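Local coordinates for protein AgaA (Rhizobium radiobacter, PDB 6HLX) that binds the opine agropinic acid as the periplasmic solute-binding protein of an ABC transporter for its import into the bacterium, at residues Ser197-Arg202 against Gln331-Gln336; Phe6-Glu11 against Ile213-Pro218; Arg325-Ser330 against Ala361-Lys366. One frame throughout, in Å; residues are numbered along the deposited sequence.

Contact 1 of 3, residues Ser197-Arg202 against Gln331-Gln336. With G9Z (agropinic acid), chain E.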
# COMPACT_ATOMS: atom_id res chain seq x y z
N SER A 197 4.57 14.82 -11.60
CA SER A 197 3.53 15.08 -10.62
C SER A 197 2.21 15.58 -11.23
O SER A 197 1.15 15.37 -10.63
CB SER A 197 4.04 16.04 -9.55
OG SER A 197 5.16 15.41 -8.96
N ASP A 198 2.26 16.23 -12.41
CA ASP A 198 1.03 16.67 -13.07
C ASP A 198 0.64 15.48 -13.99
O ASP A 198 1.41 15.13 -14.89
CB ASP A 198 1.28 17.96 -13.88
CG ASP A 198 0.08 18.33 -14.74
OD1 ASP A 198 -0.18 17.62 -15.73
OD2 ASP A 198 -0.60 19.32 -14.41
N GLU A 199 -0.55 14.86 -13.77
CA GLU A 199 -0.93 13.65 -14.52
C GLU A 199 -1.09 13.87 -16.02
O GLU A 199 -0.84 12.95 -16.81
CB GLU A 199 -2.15 12.94 -13.91
CG GLU A 199 -3.41 13.79 -13.86
CD GLU A 199 -4.36 13.33 -12.77
OE1 GLU A 199 -5.48 12.88 -13.13
OE2 GLU A 199 -4.00 13.39 -11.57
N ASN A 200 -1.44 15.10 -16.43
CA ASN A 200 -1.55 15.42 -17.86
C ASN A 200 -0.17 15.42 -18.50
O ASN A 200 -0.00 14.85 -19.59
CB ASN A 200 -2.31 16.72 -18.11
CG ASN A 200 -3.74 16.58 -17.65
OD1 ASN A 200 -4.45 15.66 -18.06
ND2 ASN A 200 -4.17 17.43 -16.73
N THR A 201 0.86 15.98 -17.80
CA THR A 201 2.23 15.91 -18.33
C THR A 201 2.69 14.44 -18.38
O THR A 201 3.42 14.06 -19.31
CB THR A 201 3.24 16.75 -17.52
OG1 THR A 201 3.50 16.13 -16.26
CG2 THR A 201 2.80 18.19 -17.34
N ARG A 202 2.27 13.62 -17.39
CA ARG A 202 2.65 12.21 -17.37
C ARG A 202 2.10 11.45 -18.59
O ARG A 202 2.85 10.74 -19.26
CB ARG A 202 2.22 11.56 -16.05
CG ARG A 202 2.81 10.18 -15.87
CD ARG A 202 2.69 9.70 -14.43
NE ARG A 202 1.31 9.48 -13.97
CZ ARG A 202 0.63 10.31 -13.18
NH1 ARG A 202 1.17 11.48 -12.80
NH2 ARG A 202 -0.59 9.99 -12.77
N GLN A 331 -2.35 16.52 -5.83
CA GLN A 331 -1.40 15.84 -6.74
C GLN A 331 -2.06 14.76 -7.61
O GLN A 331 -1.56 14.44 -8.70
CB GLN A 331 -0.23 15.26 -5.95
CG GLN A 331 0.90 14.74 -6.90
CD GLN A 331 2.25 14.56 -6.27
OE1 GLN A 331 3.09 13.76 -6.75
NE2 GLN A 331 2.54 15.30 -5.21
N TYR A 332 -3.15 14.16 -7.10
CA TYR A 332 -3.89 13.11 -7.80
C TYR A 332 -5.28 13.67 -7.99
O TYR A 332 -6.00 13.88 -7.01
CB TYR A 332 -3.89 11.82 -6.95
CG TYR A 332 -2.50 11.25 -6.81
CD1 TYR A 332 -1.62 11.73 -5.84
CD2 TYR A 332 -2.03 10.26 -7.69
CE1 TYR A 332 -0.32 11.24 -5.74
CE2 TYR A 332 -0.73 9.78 -7.60
CZ TYR A 332 0.13 10.29 -6.64
OH TYR A 332 1.40 9.80 -6.54
N SER A 333 -5.64 13.98 -9.23
CA SER A 333 -6.96 14.56 -9.49
C SER A 333 -8.09 13.74 -8.88
O SER A 333 -9.05 14.32 -8.36
CB SER A 333 -7.20 14.75 -10.98
OG SER A 333 -6.32 15.77 -11.44
N PHE A 334 -7.98 12.39 -8.91
CA PHE A 334 -9.09 11.61 -8.32
C PHE A 334 -9.24 11.85 -6.81
O PHE A 334 -10.34 11.77 -6.31
CB PHE A 334 -8.97 10.11 -8.65
CG PHE A 334 -7.81 9.39 -8.00
CD1 PHE A 334 -7.93 8.87 -6.72
CD2 PHE A 334 -6.60 9.24 -8.67
CE1 PHE A 334 -6.85 8.22 -6.11
CE2 PHE A 334 -5.52 8.57 -8.07
CZ PHE A 334 -5.66 8.06 -6.79
N GLN A 335 -8.13 12.12 -6.10
CA GLN A 335 -8.19 12.39 -4.65
C GLN A 335 -8.86 13.75 -4.41
O GLN A 335 -9.78 13.87 -3.59
CB GLN A 335 -6.77 12.40 -4.08
CG GLN A 335 -6.12 11.02 -3.97
CD GLN A 335 -5.95 10.59 -2.54
OE1 GLN A 335 -6.10 11.36 -1.59
NE2 GLN A 335 -5.61 9.33 -2.35
N GLN A 336 -8.41 14.78 -5.18
CA GLN A 336 -9.04 16.10 -5.06
C GLN A 336 -10.53 16.04 -5.38
O GLN A 336 -11.35 16.58 -4.63
CB GLN A 336 -8.35 17.11 -5.98
CG GLN A 336 -9.13 18.43 -6.06
CD GLN A 336 -8.32 19.49 -6.74
OE1 GLN A 336 -7.21 19.77 -6.34
NE2 GLN A 336 -8.88 20.09 -7.77
OAM G9Z E . 0.81 6.61 -2.93
CAB G9Z E . -0.32 7.02 -3.23
CAC G9Z E . -0.52 8.15 -4.05
CB G9Z E . -2.07 8.30 -4.19
CA G9Z E . -2.66 7.28 -3.23
C G9Z E . -3.63 6.46 -3.89
O G9Z E . -3.24 5.45 -4.53
N G9Z E . -1.46 6.53 -2.72
CAG G9Z E . -1.54 5.30 -1.84
CAH G9Z E . -1.78 5.71 -0.38
OAP G9Z E . -3.05 6.35 -0.33
CAI G9Z E . -1.76 4.52 0.58
OAQ G9Z E . -0.66 3.65 0.22
CAJ G9Z E . -1.52 4.98 2.06
OAR G9Z E . -1.51 3.82 2.92
CAK G9Z E . -2.49 6.05 2.61
OAT G9Z E . -1.98 6.56 3.86
CAL G9Z E . -3.93 5.52 2.76
OAS G9Z E . -4.81 6.60 3.15
OXT G9Z E . -4.84 6.81 -3.81
O HOH W 1 -1.90 15.20 -11.33
O HOH W 2 -6.52 11.27 -11.28

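Contact 2 of 3, residues Phe6-Glu11 against Ile213-Pro218. With G9Z (agropinic acid), chain E.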
# COMPACT_ATOMS: atom_id res chain seq x y z
N PHE A 6 10.71 5.27 -16.93
CA PHE A 6 9.46 4.96 -16.23
C PHE A 6 8.93 6.25 -15.60
O PHE A 6 9.58 6.82 -14.72
CB PHE A 6 9.78 3.93 -15.15
CG PHE A 6 8.62 3.19 -14.50
CD1 PHE A 6 7.67 3.88 -13.75
CD2 PHE A 6 8.52 1.81 -14.60
CE1 PHE A 6 6.62 3.19 -13.12
CE2 PHE A 6 7.49 1.12 -13.94
CZ PHE A 6 6.54 1.81 -13.22
N GLY A 7 7.78 6.69 -16.06
CA GLY A 7 7.16 7.91 -15.57
C GLY A 7 6.37 7.64 -14.31
O GLY A 7 5.28 7.05 -14.37
N LEU A 8 6.90 8.06 -13.15
CA LEU A 8 6.22 7.91 -11.86
C LEU A 8 5.26 9.09 -11.61
O LEU A 8 5.54 10.22 -12.03
CB LEU A 8 7.23 7.88 -10.69
CG LEU A 8 8.16 6.70 -10.52
CD1 LEU A 8 9.16 7.01 -9.40
CD2 LEU A 8 7.39 5.39 -10.24
N SER A 9 4.19 8.85 -10.81
CA SER A 9 3.21 9.88 -10.47
C SER A 9 3.71 10.90 -9.45
O SER A 9 2.98 11.84 -9.13
CB SER A 9 1.90 9.24 -10.00
OG SER A 9 2.13 8.55 -8.78
N GLY A 10 4.94 10.71 -8.96
CA GLY A 10 5.54 11.65 -8.03
C GLY A 10 6.96 11.31 -7.67
O GLY A 10 7.44 10.20 -7.94
N GLU A 11 7.61 12.24 -6.98
CA GLU A 11 8.95 12.03 -6.48
C GLU A 11 8.85 11.40 -5.08
O GLU A 11 8.16 11.94 -4.22
CB GLU A 11 9.70 13.37 -6.41
CG GLU A 11 11.07 13.29 -5.78
CD GLU A 11 11.96 14.51 -6.02
OE1 GLU A 11 13.20 14.35 -6.00
OE2 GLU A 11 11.42 15.62 -6.23
N ILE A 213 6.99 3.65 -19.89
CA ILE A 213 5.93 3.17 -18.99
C ILE A 213 5.48 4.34 -18.13
O ILE A 213 6.31 5.16 -17.76
CB ILE A 213 6.45 2.02 -18.05
CG1 ILE A 213 7.02 0.82 -18.84
CG2 ILE A 213 5.33 1.53 -17.03
CD1 ILE A 213 7.46 -0.36 -17.92
N ILE A 214 4.19 4.39 -17.79
CA ILE A 214 3.68 5.35 -16.80
C ILE A 214 2.80 4.64 -15.81
O ILE A 214 2.11 3.68 -16.17
CB ILE A 214 2.97 6.61 -17.38
CG1 ILE A 214 1.68 6.24 -18.21
CG2 ILE A 214 3.95 7.50 -18.17
CD1 ILE A 214 0.70 7.44 -18.45
N ASP A 215 2.76 5.13 -14.57
CA ASP A 215 1.81 4.57 -13.59
C ASP A 215 0.65 5.55 -13.34
O ASP A 215 0.64 6.65 -13.91
CB ASP A 215 2.51 4.12 -12.30
CG ASP A 215 3.14 5.17 -11.44
OD1 ASP A 215 2.94 6.38 -11.73
OD2 ASP A 215 3.80 4.81 -10.45
N TYR A 216 -0.35 5.13 -12.53
CA TYR A 216 -1.52 5.95 -12.22
C TYR A 216 -2.13 6.60 -13.47
O TYR A 216 -2.25 7.82 -13.56
CB TYR A 216 -1.17 7.00 -11.15
CG TYR A 216 -1.12 6.44 -9.75
CD1 TYR A 216 0.06 5.92 -9.23
CD2 TYR A 216 -2.22 6.52 -8.91
CE1 TYR A 216 0.13 5.42 -7.93
CE2 TYR A 216 -2.17 6.04 -7.59
CZ TYR A 216 -0.99 5.49 -7.11
OH TYR A 216 -0.91 5.04 -5.80
N VAL A 217 -2.47 5.78 -14.48
CA VAL A 217 -3.07 6.32 -15.69
C VAL A 217 -4.42 6.92 -15.28
O VAL A 217 -5.24 6.19 -14.68
CB VAL A 217 -3.28 5.22 -16.76
CG1 VAL A 217 -4.06 5.76 -17.96
CG2 VAL A 217 -1.94 4.62 -17.19
N PRO A 218 -4.67 8.21 -15.55
CA PRO A 218 -5.98 8.79 -15.15
C PRO A 218 -7.13 8.13 -15.89
O PRO A 218 -6.99 7.77 -17.06
CB PRO A 218 -5.85 10.27 -15.53
CG PRO A 218 -4.36 10.51 -15.66
CD PRO A 218 -3.82 9.22 -16.20
OAM G9Z E . 0.81 6.61 -2.93
CAB G9Z E . -0.32 7.02 -3.23
CAC G9Z E . -0.52 8.15 -4.05
CB G9Z E . -2.07 8.30 -4.19
CA G9Z E . -2.66 7.28 -3.23
C G9Z E . -3.63 6.46 -3.89
O G9Z E . -3.24 5.45 -4.53
N G9Z E . -1.46 6.53 -2.72
CAG G9Z E . -1.54 5.30 -1.84
CAH G9Z E . -1.78 5.71 -0.38
OAP G9Z E . -3.05 6.35 -0.33
CAI G9Z E . -1.76 4.52 0.58
OAQ G9Z E . -0.66 3.65 0.22
CAJ G9Z E . -1.52 4.98 2.06
OAR G9Z E . -1.51 3.82 2.92
CAK G9Z E . -2.49 6.05 2.61
OAT G9Z E . -1.98 6.56 3.86
CAL G9Z E . -3.93 5.52 2.76
OAS G9Z E . -4.81 6.60 3.15
OXT G9Z E . -4.84 6.81 -3.81
O HOH W 3 3.50 6.33 -8.32

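Contact 3 of 3, residues Arg325-Ser330 against Ala361-Lys366. With G9Z (agropinic acid), chain E.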
# COMPACT_ATOMS: atom_id res chain seq x y z
N ARG A 325 -12.36 19.50 8.93
CA ARG A 325 -11.44 19.62 7.82
C ARG A 325 -11.15 18.25 7.25
O ARG A 325 -10.91 17.31 8.01
CB ARG A 325 -10.12 20.28 8.26
CG ARG A 325 -10.30 21.69 8.86
CD ARG A 325 -9.00 22.46 8.84
NE ARG A 325 -8.63 22.87 7.48
CZ ARG A 325 -8.97 24.03 6.92
NH1 ARG A 325 -9.71 24.91 7.59
NH2 ARG A 325 -8.59 24.31 5.68
N LEU A 326 -11.16 18.13 5.91
CA LEU A 326 -10.85 16.87 5.21
C LEU A 326 -9.50 17.00 4.52
O LEU A 326 -9.31 17.88 3.67
CB LEU A 326 -11.93 16.54 4.17
CG LEU A 326 -11.74 15.32 3.24
CD1 LEU A 326 -11.64 14.02 4.04
CD2 LEU A 326 -12.90 15.23 2.26
N LEU A 327 -8.59 16.08 4.87
CA LEU A 327 -7.27 16.04 4.25
C LEU A 327 -7.28 15.15 3.02
O LEU A 327 -7.66 13.98 3.09
CB LEU A 327 -6.21 15.53 5.25
CG LEU A 327 -4.79 15.30 4.71
CD1 LEU A 327 -4.14 16.62 4.22
CD2 LEU A 327 -3.92 14.58 5.73
N ALA A 328 -6.79 15.68 1.90
CA ALA A 328 -6.61 14.86 0.70
C ALA A 328 -5.37 15.43 0.00
O ALA A 328 -4.42 15.81 0.70
CB ALA A 328 -7.86 14.89 -0.19
N THR A 329 -5.34 15.47 -1.33
CA THR A 329 -4.19 16.02 -2.08
C THR A 329 -4.67 16.58 -3.39
O THR A 329 -5.66 16.09 -3.94
CB THR A 329 -3.10 14.92 -2.31
OG1 THR A 329 -1.94 15.48 -2.96
CG2 THR A 329 -3.63 13.71 -3.13
N SER A 330 -3.94 17.57 -3.93
CA SER A 330 -4.24 18.07 -5.27
C SER A 330 -3.32 17.34 -6.29
O SER A 330 -3.46 17.57 -7.48
CB SER A 330 -3.97 19.56 -5.33
OG SER A 330 -2.67 19.74 -4.79
N ALA A 361 3.53 14.27 -0.77
CA ALA A 361 4.47 14.11 0.36
C ALA A 361 3.98 14.87 1.62
O ALA A 361 4.08 14.33 2.73
CB ALA A 361 5.86 14.59 -0.04
N SER A 362 3.39 16.07 1.43
CA SER A 362 2.87 16.83 2.58
C SER A 362 1.67 16.12 3.18
O SER A 362 1.58 16.03 4.40
CB SER A 362 2.51 18.26 2.20
OG SER A 362 3.69 18.89 1.71
N ARG A 363 0.76 15.57 2.33
CA ARG A 363 -0.40 14.82 2.84
C ARG A 363 0.11 13.61 3.67
O ARG A 363 -0.38 13.36 4.77
CB ARG A 363 -1.28 14.34 1.64
CG ARG A 363 -2.51 13.48 2.03
CD ARG A 363 -2.16 12.00 2.23
NE ARG A 363 -3.35 11.25 2.60
CZ ARG A 363 -3.37 10.01 3.07
NH1 ARG A 363 -4.51 9.44 3.41
NH2 ARG A 363 -2.24 9.32 3.20
N MET A 364 1.08 12.85 3.13
CA MET A 364 1.62 11.65 3.81
C MET A 364 2.27 11.99 5.14
O MET A 364 2.12 11.21 6.08
CB MET A 364 2.66 10.90 2.94
CG MET A 364 2.11 9.82 2.09
SD MET A 364 0.94 8.67 2.88
CE MET A 364 1.91 7.32 3.29
N ALA A 365 3.03 13.12 5.22
CA ALA A 365 3.67 13.52 6.48
C ALA A 365 2.58 13.77 7.52
O ALA A 365 2.73 13.34 8.66
CB ALA A 365 4.49 14.78 6.29
N LYS A 366 1.47 14.44 7.13
CA LYS A 366 0.37 14.68 8.08
C LYS A 366 -0.33 13.36 8.44
O LYS A 366 -0.64 13.15 9.62
CB LYS A 366 -0.64 15.67 7.51
CG LYS A 366 -0.12 17.10 7.37
CD LYS A 366 -1.22 18.02 6.86
CE LYS A 366 -1.20 19.37 7.55
NZ LYS A 366 -2.39 20.18 7.18
OAM G9Z E . 0.81 6.61 -2.93
CAB G9Z E . -0.32 7.02 -3.23
CAC G9Z E . -0.52 8.15 -4.05
CB G9Z E . -2.07 8.30 -4.19
CA G9Z E . -2.66 7.28 -3.23
C G9Z E . -3.63 6.46 -3.89
O G9Z E . -3.24 5.45 -4.53
N G9Z E . -1.46 6.53 -2.72
CAG G9Z E . -1.54 5.30 -1.84
CAH G9Z E . -1.78 5.71 -0.38
OAP G9Z E . -3.05 6.35 -0.33
CAI G9Z E . -1.76 4.52 0.58
OAQ G9Z E . -0.66 3.65 0.22
CAJ G9Z E . -1.52 4.98 2.06
OAR G9Z E . -1.51 3.82 2.92
CAK G9Z E . -2.49 6.05 2.61
OAT G9Z E . -1.98 6.56 3.86
CAL G9Z E . -3.93 5.52 2.76
OAS G9Z E . -4.81 6.60 3.15
OXT G9Z E . -4.84 6.81 -3.81

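Contact 1 of 3, residues Ser197-Arg202 against Gln331-Gln336
E199 sets its carboxylate against the N-terminal end of helix 333-347, where it meets S333. Its CG lies between the backbone N and the carbonyl carbon (chi1 60°), and CB and CG serve as a spacer, with contact beginning at CD, 3.4 Å from S333 OG. Of the two oxygens, OE1 lies 3.3 Å from S333 CB, while OE2 accepts the backbone N-H of S333 at 2.9 Å between N and O, in a nearly straight bond (173°) on the syn side, 28° out of the carboxylate plane. Water extends this grip. One molecule donates to E199 OE1 and accepts from F334 N; a second accepts from E199 N and lies 2.8 Å from Q331 O, also within hydrogen-bonding distance of E199 OE2.

The same turn also faces the agropinic acid. The Y332 ring turns one face to the pyrrolidone, CZ being 3.4 Å from ligand CAC, and Q335 NE2 donates to ligand OXT at 3.0 Å. A carboxylate bonded directly to one amide at a helix N-terminus, and through water to the next, should be stabilised as the anion, so E199 probably stays ionised and ties helix 199-207 to the helix that carries these ligand-binding residues.

Contact 2 of 3, residues Phe6-Glu11 against Ile213-Pro218
F6, I213 and D215 bury the most surface where strand 3-8 runs parallel to strand 213-214 inside the seven-stranded mixed sheet of one lobe of this periplasmic binding protein fold. The pairing rests on two backbone bonds, G7 N to I213 O at 2.7 Å and D215 N to G7 O at 3.2 Å. F6 and I213 project from the same face of the sheet. With CG anti to the backbone N (chi1 -166°), the F6 ring lies beside I213, whose CG2 methyl sits over one face in a CH-pi contact, 4.0 Å from the centroid and 19° off the ring normal, displaced toward the rim. V458 and Y456 of strand 456-459 continue this hydrophobic layer, touching I213 and F6 respectively.

D215 follows the paired residues and turns its carboxylate back to the chain beyond L8. Its OD2 is 3.6 Å from L8 CD2 and lies near the F6 ring plane at the edge, whereas OD1 is 2.9 Å from S9 N. A water donates to OD2 and also bonds S9 OG, a hydroxyl that has Y332 OH as its strongest partner. S9 OG in turn approaches Y216 CD1. From there the tyrosine ring extends into the ligand pocket, where Y216 OH donates a hydrogen bond to agropinic acid O at 2.7 Å, with that oxygen near the ring plane at its edge.

Contact 3 of 3, residues Arg325-Ser330 against Ala361-Lys366
L327 and R363 form the close-packed part of this contact, which holds together by van der Waals packing with no hydrogen bond between the two segments. L327 CG meets R363 CG at 4.0 Å, and the same CG of the arginine comes to 3.3 Å from A328 O, so the aliphatic base of R363 leans on the leucine and on the carbonyl oxygen of the next residue together. T329 adds a lighter touch, its CB standing 4.4 Å from R363 CB; its hydroxyl is engaged elsewhere, with P358 O and Q331 N.

Strand 322-327 lies between its parallel neighbours 351-356 and 374-379, and helix 360-369 makes the beta-alpha-beta crossover from the one to the other, passing over it. L327 faces this helix, whereas L326 points to the other side of the sheet and packs against A339 of helix 333-347.

Beyond CG the R363 chain bends (chi2 -83°), which carries the guanidinium away from L327 to the agropinic acid. There NH2 donates to ligand OAT at 2.8 Å and 165°, with the acceptor near the guanidinium plane, while NH1 gives a more bent bond to ligand OAS (2.9 Å, 141°) and also bonds T375 OG1. The contact is looser toward K366, one turn further along the helix and partly exposed. Its CB rests 3.9 Å from L327 CD2 and K366 CD grazes L327 CD1, but the amino group runs on past the leucine, and NZ stays 6.8 Å from R325 NE, which forms a salt bridge with D356.

Overall arrangement
Contacts 1 and 2 are joined directly, their centres about 10 Å apart: Y332 OH and S9 OG lie 2.7 Å from each other, probably hydrogen-bonded, and R202 NH2 probably bonds Y216 O at 2.8 Å. Contact 3, its centre about 14 Å from that of contact 1, meets it where Q335 CB packs on T329 CG2 at 3.5 Å. Contacts 2 and 3 do not touch, their centres being about 19 Å apart and their nearest atoms about 5 Å, yet both reach the agropinic acid. Contacts 1 and 2 each give its carboxylate a hydrogen bond, from Q335 and Y216, and contact 3 binds the far hydroxyls of its sugar-like chain, consistent with a cleft closed round the ligand.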